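Local atomic coordinates of serine rich repeat protein-1 (Srr-1) (Streptococcus agalactiae NEM316, PDB entry 4RMB), a protein that serves as a surface adhesin of the bacterium, whose domain described here binds keratin 4, probably helping the streptococcus attach to host epithelium. Residues K23-A28 with S124-I129; N33-I38 with T95-T100. All coordinates share one frame; numbering follows the deposited sequence.

Interaction 1: residues K23-A28 with S124-I129; sequences KEMYFA and STVSDI
The ring of Phe27 meets the 124-129 segment with its edge, not a face: the carbonyl oxygen of Val126, Ser127 CA and C, and the amide N of Asp128 all lie close to the ring plane. Phe27 CE2 makes the tightest approach, 3.4 Å from Ser127 C and 3.5 Å from Asp128 N. Phe27 also meets Tyr133 edge-to-face. With CG beside the backbone N (chi1 -87°), the ring is carried across to Ser127. Met25, two residues earlier, sends its thioether chain over in the same direction; a turn about the CG-SD bond (chi3 -59°) brings Met25 CE to 4.1 Å from Val126 CG1, the two side chains crossing at about a right angle. With no hydrogen bond across, the Met25-Val126 pair and the Phe27 edge against the backbone join the short 25-26 strand, which pairs with 102-103, to strand 120-127 in this variant of the DEv-IgG fold. Within the 124-129 segment, Ser127 OG accepts a hydrogen bond from Thr125 OG1 at 2.9 Å and donates one to Asp128 O at 3.0 Å. Asp128 OD1 accepts from the amides of Thr132 and Tyr133. Ala150 of the second subunit packs on Val126, and Ser148 of that subunit on Phe27.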
loop_
_atom_site.group_PDB
_atom_site.type_symbol
_atom_site.label_atom_id
_atom_site.label_comp_id
_atom_site.label_asym_id
_atom_site.label_seq_id
_atom_site.Cartn_x
_atom_site.Cartn_y
_atom_site.Cartn_z
ATOM N N LYS B 23 -11.043 14.950 -6.337
ATOM C CA LYS B 23 -11.728 15.994 -5.591
ATOM C C LYS B 23 -10.903 17.266 -5.667
ATOM O O LYS B 23 -9.715 17.221 -5.983
ATOM C CB LYS B 23 -11.876 15.573 -4.126
ATOM C CG LYS B 23 -12.626 14.263 -3.928
ATOM C CD LYS B 23 -12.446 13.719 -2.515
ATOM C CE LYS B 23 -13.119 14.594 -1.473
ATOM N NZ LYS B 23 -12.864 14.089 -0.093
ATOM N N GLU B 24 -11.521 18.408 -5.395
ATOM C CA GLU B 24 -10.761 19.646 -5.420
ATOM C C GLU B 24 -10.013 19.735 -4.100
ATOM O O GLU B 24 -10.622 19.769 -3.028
ATOM C CB GLU B 24 -11.669 20.866 -5.582
ATOM C CG GLU B 24 -10.914 22.181 -5.426
ATOM C CD GLU B 24 -11.813 23.397 -5.499
ATOM O OE1 GLU B 24 -12.180 23.806 -6.621
ATOM O OE2 GLU B 24 -12.157 23.941 -4.429
ATOM N N MET B 25 -8.688 19.739 -4.179
ATOM C CA MET B 25 -7.859 19.833 -2.989
ATOM C C MET B 25 -7.473 21.298 -2.871
ATOM O O MET B 25 -6.668 21.803 -3.645
ATOM C CB MET B 25 -6.626 18.950 -3.141
ATOM C CG MET B 25 -6.974 17.548 -3.599
ATOM S SD MET B 25 -5.642 16.356 -3.360
ATOM C CE MET B 25 -4.336 17.086 -4.333
ATOM N N TYR B 26 -8.072 21.971 -1.899
ATOM C CA TYR B 26 -7.844 23.392 -1.708
ATOM C C TYR B 26 -7.258 23.750 -0.348
ATOM O O TYR B 26 -7.702 23.253 0.691
ATOM C CB TYR B 26 -9.170 24.131 -1.914
ATOM C CG TYR B 26 -9.089 25.625 -1.732
ATOM C CD1 TYR B 26 -8.490 26.435 -2.695
ATOM C CD2 TYR B 26 -9.600 26.231 -0.586
ATOM C CE1 TYR B 26 -8.402 27.814 -2.519
ATOM C CE2 TYR B 26 -9.516 27.605 -0.401
ATOM C CZ TYR B 26 -8.917 28.389 -1.368
ATOM O OH TYR B 26 -8.833 29.747 -1.177
ATOM N N PHE B 27 -6.262 24.630 -0.374
ATOM C CA PHE B 27 -5.602 25.112 0.833
ATOM C C PHE B 27 -5.910 26.593 1.000
ATOM O O PHE B 27 -5.520 27.410 0.170
ATOM C CB PHE B 27 -4.085 24.922 0.726
ATOM C CG PHE B 27 -3.602 23.566 1.172
ATOM C CD1 PHE B 27 -4.483 22.496 1.302
ATOM C CD2 PHE B 27 -2.252 23.360 1.451
ATOM C CE1 PHE B 27 -4.031 21.244 1.710
ATOM C CE2 PHE B 27 -1.787 22.115 1.859
ATOM C CZ PHE B 27 -2.677 21.052 1.986
ATOM N N ALA B 28 -6.614 26.934 2.071
ATOM C CA ALA B 28 -6.960 28.320 2.335
ATOM C C ALA B 28 -5.700 29.176 2.433
ATOM O O ALA B 28 -4.590 28.666 2.595
ATOM C CB ALA B 28 -7.763 28.420 3.629
ATOM N N SER B 124 3.930 9.246 2.665
ATOM C CA SER B 124 3.723 10.279 1.662
ATOM C C SER B 124 2.638 11.200 2.197
ATOM O O SER B 124 1.728 10.759 2.899
ATOM C CB SER B 124 3.250 9.682 0.335
ATOM O OG SER B 124 4.244 8.879 -0.267
ATOM N N THR B 125 2.732 12.482 1.881
ATOM C CA THR B 125 1.703 13.408 2.337
ATOM C C THR B 125 1.185 14.255 1.189
ATOM O O THR B 125 1.743 14.272 0.095
ATOM C CB THR B 125 2.244 14.454 3.353
ATOM O OG1 THR B 125 3.091 15.383 2.659
ATOM C CG2 THR B 125 3.025 13.800 4.476
ATOM N N VAL B 126 0.073 14.922 1.459
ATOM C CA VAL B 126 -0.466 15.943 0.574
ATOM C C VAL B 126 -0.697 16.899 1.728
ATOM O O VAL B 126 -1.647 16.749 2.490
ATOM C CB VAL B 126 -1.789 15.585 -0.102
ATOM C CG1 VAL B 126 -2.355 16.838 -0.772
ATOM C CG2 VAL B 126 -1.542 14.534 -1.180
ATOM N N SER B 127 0.219 17.846 1.893
ATOM C CA SER B 127 0.154 18.753 3.025
ATOM C C SER B 127 0.771 20.091 2.717
ATOM O O SER B 127 1.153 20.374 1.582
ATOM C CB SER B 127 0.945 18.159 4.183
ATOM O OG SER B 127 2.300 17.940 3.791
ATOM N N ASP B 128 0.879 20.909 3.761
ATOM C CA ASP B 128 1.533 22.191 3.635
ATOM C C ASP B 128 3.018 21.837 3.727
ATOM O O ASP B 128 3.383 20.711 4.082
ATOM C CB ASP B 128 1.142 23.121 4.788
ATOM C CG ASP B 128 1.602 22.601 6.138
ATOM O OD1 ASP B 128 1.258 21.456 6.484
ATOM O OD2 ASP B 128 2.308 23.336 6.855
ATOM N N ILE B 129 3.872 22.800 3.421
ATOM C CA ILE B 129 5.306 22.577 3.445
ATOM C C ILE B 129 5.834 22.007 4.771
ATOM O O ILE B 129 6.762 21.201 4.775
ATOM C CB ILE B 129 6.034 23.899 3.111
ATOM C CG1 ILE B 129 7.501 23.629 2.805
ATOM C CG2 ILE B 129 5.867 24.890 4.254
ATOM C CD1 ILE B 129 8.242 24.848 2.281
#

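Interaction 2: residues N33-I38 with T95-T100; sequences NLYTII and TIDWKT
Thr36 and Ile96 form a hydrogen-bonded pair, each amide N reaching the other's carbonyl O at 2.9 Å. Two further backbone bonds follow: Trp98 N donates to Leu34 O at 3.0 Å, and Leu34 N gives a nearly straight bond (171°) to Thr100 O at 2.8 Å. The indole joins in, Trp98 NE1 donating to Thr36 OG1 at 2.9 Å with the hydroxyl oxygen in the ring plane, which ties down the rotation of the ring. Asp97 OD1 accepts Lys99 N at 2.7 Å from above the carboxylate plane, closing an Asx turn, and also takes a weak bond from Asn33 ND2. Asp97 CA sits over one face of the Tyr35 ring, 3.8 Å from its centroid in a CH-pi contact. With Asp97 CG anti to the backbone N (chi1 175°), the carboxylate stacks on the phenol, its plane 15° from the ring's. Thr95 CG2 touches the ring edge at Tyr35 CD2, 3.7 Å away. Trp98 CD1 packs against Leu34 CB, Ile96 CG2 lies over one face of the indole, offset toward its rim, and Tyr109 stacks with the indole. The arrangement is an antiparallel ladder between neighbouring strands 35-40 and 93-97, as found in sheets of immunoglobulin-like folds such as this DEv-IgG variant.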
loop_
_atom_site.group_PDB
_atom_site.type_symbol
_atom_site.label_atom_id
_atom_site.label_comp_id
_atom_site.label_asym_id
_atom_site.label_seq_id
_atom_site.Cartn_x
_atom_site.Cartn_y
_atom_site.Cartn_z
ATOM N N ASN B 33 1.288 26.699 -0.569
ATOM C CA ASN B 33 0.947 25.738 -1.615
ATOM C C ASN B 33 0.795 24.324 -1.094
ATOM O O ASN B 33 1.192 24.013 0.027
ATOM C CB ASN B 33 2.019 25.709 -2.702
ATOM C CG ASN B 33 2.162 27.027 -3.411
ATOM O OD1 ASN B 33 1.215 27.804 -3.487
ATOM N ND2 ASN B 33 3.347 27.282 -3.953
ATOM N N LEU B 34 0.205 23.474 -1.926
ATOM C CA LEU B 34 0.056 22.068 -1.589
ATOM C C LEU B 34 1.424 21.473 -1.860
ATOM O O LEU B 34 2.096 21.855 -2.821
ATOM C CB LEU B 34 -0.974 21.391 -2.492
ATOM C CG LEU B 34 -2.439 21.789 -2.311
ATOM C CD1 LEU B 34 -3.027 22.213 -3.650
ATOM C CD2 LEU B 34 -3.210 20.618 -1.744
ATOM N N TYR B 35 1.834 20.537 -1.014
ATOM C CA TYR B 35 3.127 19.882 -1.155
ATOM C C TYR B 35 2.962 18.398 -0.914
ATOM O O TYR B 35 1.977 17.955 -0.323
ATOM C CB TYR B 35 4.112 20.358 -0.082
ATOM C CG TYR B 35 4.876 21.622 -0.361
ATOM C CD1 TYR B 35 4.267 22.870 -0.255
ATOM C CD2 TYR B 35 6.225 21.567 -0.699
ATOM C CE1 TYR B 35 4.994 24.038 -0.478
ATOM C CE2 TYR B 35 6.956 22.721 -0.926
ATOM C CZ TYR B 35 6.337 23.952 -0.809
ATOM O OH TYR B 35 7.083 25.093 -1.002
ATOM N N THR B 36 3.937 17.628 -1.378
ATOM C CA THR B 36 3.952 16.207 -1.077
ATOM C C THR B 36 5.327 15.947 -0.505
ATOM O O THR B 36 6.344 16.300 -1.109
ATOM C CB THR B 36 3.721 15.306 -2.305
ATOM O OG1 THR B 36 2.314 15.215 -2.552
ATOM C CG2 THR B 36 4.271 13.890 -2.049
ATOM N N ILE B 37 5.355 15.369 0.687
ATOM C CA ILE B 37 6.606 15.039 1.338
ATOM C C ILE B 37 6.630 13.525 1.450
ATOM O O ILE B 37 5.632 12.910 1.835
ATOM C CB ILE B 37 6.688 15.677 2.737
ATOM C CG1 ILE B 37 6.712 17.206 2.594
ATOM C CG2 ILE B 37 7.914 15.166 3.474
ATOM C CD1 ILE B 37 6.711 17.951 3.901
ATOM N N ILE B 38 7.764 12.935 1.089
ATOM C CA ILE B 38 7.938 11.493 1.138
ATOM C C ILE B 38 9.146 11.202 2.018
ATOM O O ILE B 38 10.225 11.749 1.799
ATOM C CB ILE B 38 8.166 10.933 -0.283
ATOM C CG1 ILE B 38 6.869 11.036 -1.089
ATOM C CG2 ILE B 38 8.677 9.485 -0.211
ATOM C CD1 ILE B 38 7.058 10.900 -2.582
ATOM N N THR B 95 10.847 16.287 -1.036
ATOM C CA THR B 95 9.802 17.298 -0.954
ATOM C C THR B 95 9.467 17.847 -2.328
ATOM O O THR B 95 10.358 18.223 -3.085
ATOM C CB THR B 95 10.244 18.465 -0.045
ATOM O OG1 THR B 95 10.570 17.956 1.257
ATOM C CG2 THR B 95 9.143 19.495 0.084
ATOM N N ILE B 96 8.176 17.875 -2.635
ATOM C CA ILE B 96 7.692 18.373 -3.917
ATOM C C ILE B 96 6.676 19.495 -3.702
ATOM O O ILE B 96 5.676 19.315 -3.005
ATOM C CB ILE B 96 7.006 17.245 -4.723
ATOM C CG1 ILE B 96 8.018 16.138 -5.043
ATOM C CG2 ILE B 96 6.404 17.814 -6.013
ATOM C CD1 ILE B 96 7.374 14.834 -5.487
ATOM N N ASP B 97 6.955 20.648 -4.303
ATOM C CA ASP B 97 6.091 21.837 -4.248
ATOM C C ASP B 97 5.160 21.721 -5.466
ATOM O O ASP B 97 5.639 21.663 -6.597
ATOM C CB ASP B 97 6.985 23.086 -4.352
ATOM C CG ASP B 97 6.206 24.398 -4.420
ATOM O OD1 ASP B 97 4.954 24.390 -4.441
ATOM O OD2 ASP B 97 6.878 25.457 -4.461
ATOM N N TRP B 98 3.845 21.660 -5.246
ATOM C CA TRP B 98 2.908 21.528 -6.365
ATOM C C TRP B 98 2.589 22.882 -6.997
ATOM O O TRP B 98 1.791 22.975 -7.930
ATOM C CB TRP B 98 1.626 20.805 -5.922
ATOM C CG TRP B 98 1.869 19.365 -5.553
ATOM C CD1 TRP B 98 1.658 18.788 -4.338
ATOM C CD2 TRP B 98 2.383 18.327 -6.407
ATOM N NE1 TRP B 98 2.019 17.461 -4.371
ATOM C CE2 TRP B 98 2.480 17.155 -5.624
ATOM C CE3 TRP B 98 2.805 18.283 -7.745
ATOM C CZ2 TRP B 98 2.943 15.940 -6.144
ATOM C CZ3 TRP B 98 3.271 17.069 -8.263
ATOM C CH2 TRP B 98 3.349 15.919 -7.453
ATOM N N LYS B 99 3.225 23.918 -6.460
ATOM C CA LYS B 99 3.123 25.285 -6.957
ATOM C C LYS B 99 1.753 25.949 -7.019
ATOM O O LYS B 99 1.545 26.894 -7.780
ATOM C CB LYS B 99 3.813 25.347 -8.320
ATOM C CG LYS B 99 5.276 24.941 -8.229
ATOM C CD LYS B 99 5.754 24.198 -9.463
ATOM C CE LYS B 99 6.342 25.139 -10.494
ATOM N NZ LYS B 99 6.529 24.457 -11.802
ATOM N N THR B 100 0.825 25.474 -6.202
ATOM C CA THR B 100 -0.511 26.052 -6.156
ATOM C C THR B 100 -1.188 25.645 -4.858
ATOM O O THR B 100 -0.798 24.662 -4.234
ATOM C CB THR B 100 -1.374 25.577 -7.338
ATOM O OG1 THR B 100 -2.704 26.092 -7.196
ATOM C CG2 THR B 100 -1.424 24.061 -7.388
#

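The centres of interactions 1 and 2 lie about 8 Å apart, and strand 35-40 connects them: in the five-stranded sheet it pairs with 93-97 along one edge and with 120-127 along the other. Ser127 O is 2.7 Å from Tyr35 N, and Thr125 O is 2.9 Å from Thr36 OG1, both probable hydrogen bonds; the Thr36 hydroxyl, also bonded to Trp98 NE1, thus joins the 33-38, 95-100 and 124-129 segments. Packing adds to this, with Ile129 CD1 3.5 Å from Tyr35 OH and Phe27 resting on Leu34. Both segments of interaction 2 fall, in sequence, between the two segments of interaction 1. The second subunit touches interaction 1 but not the segments of interaction 2.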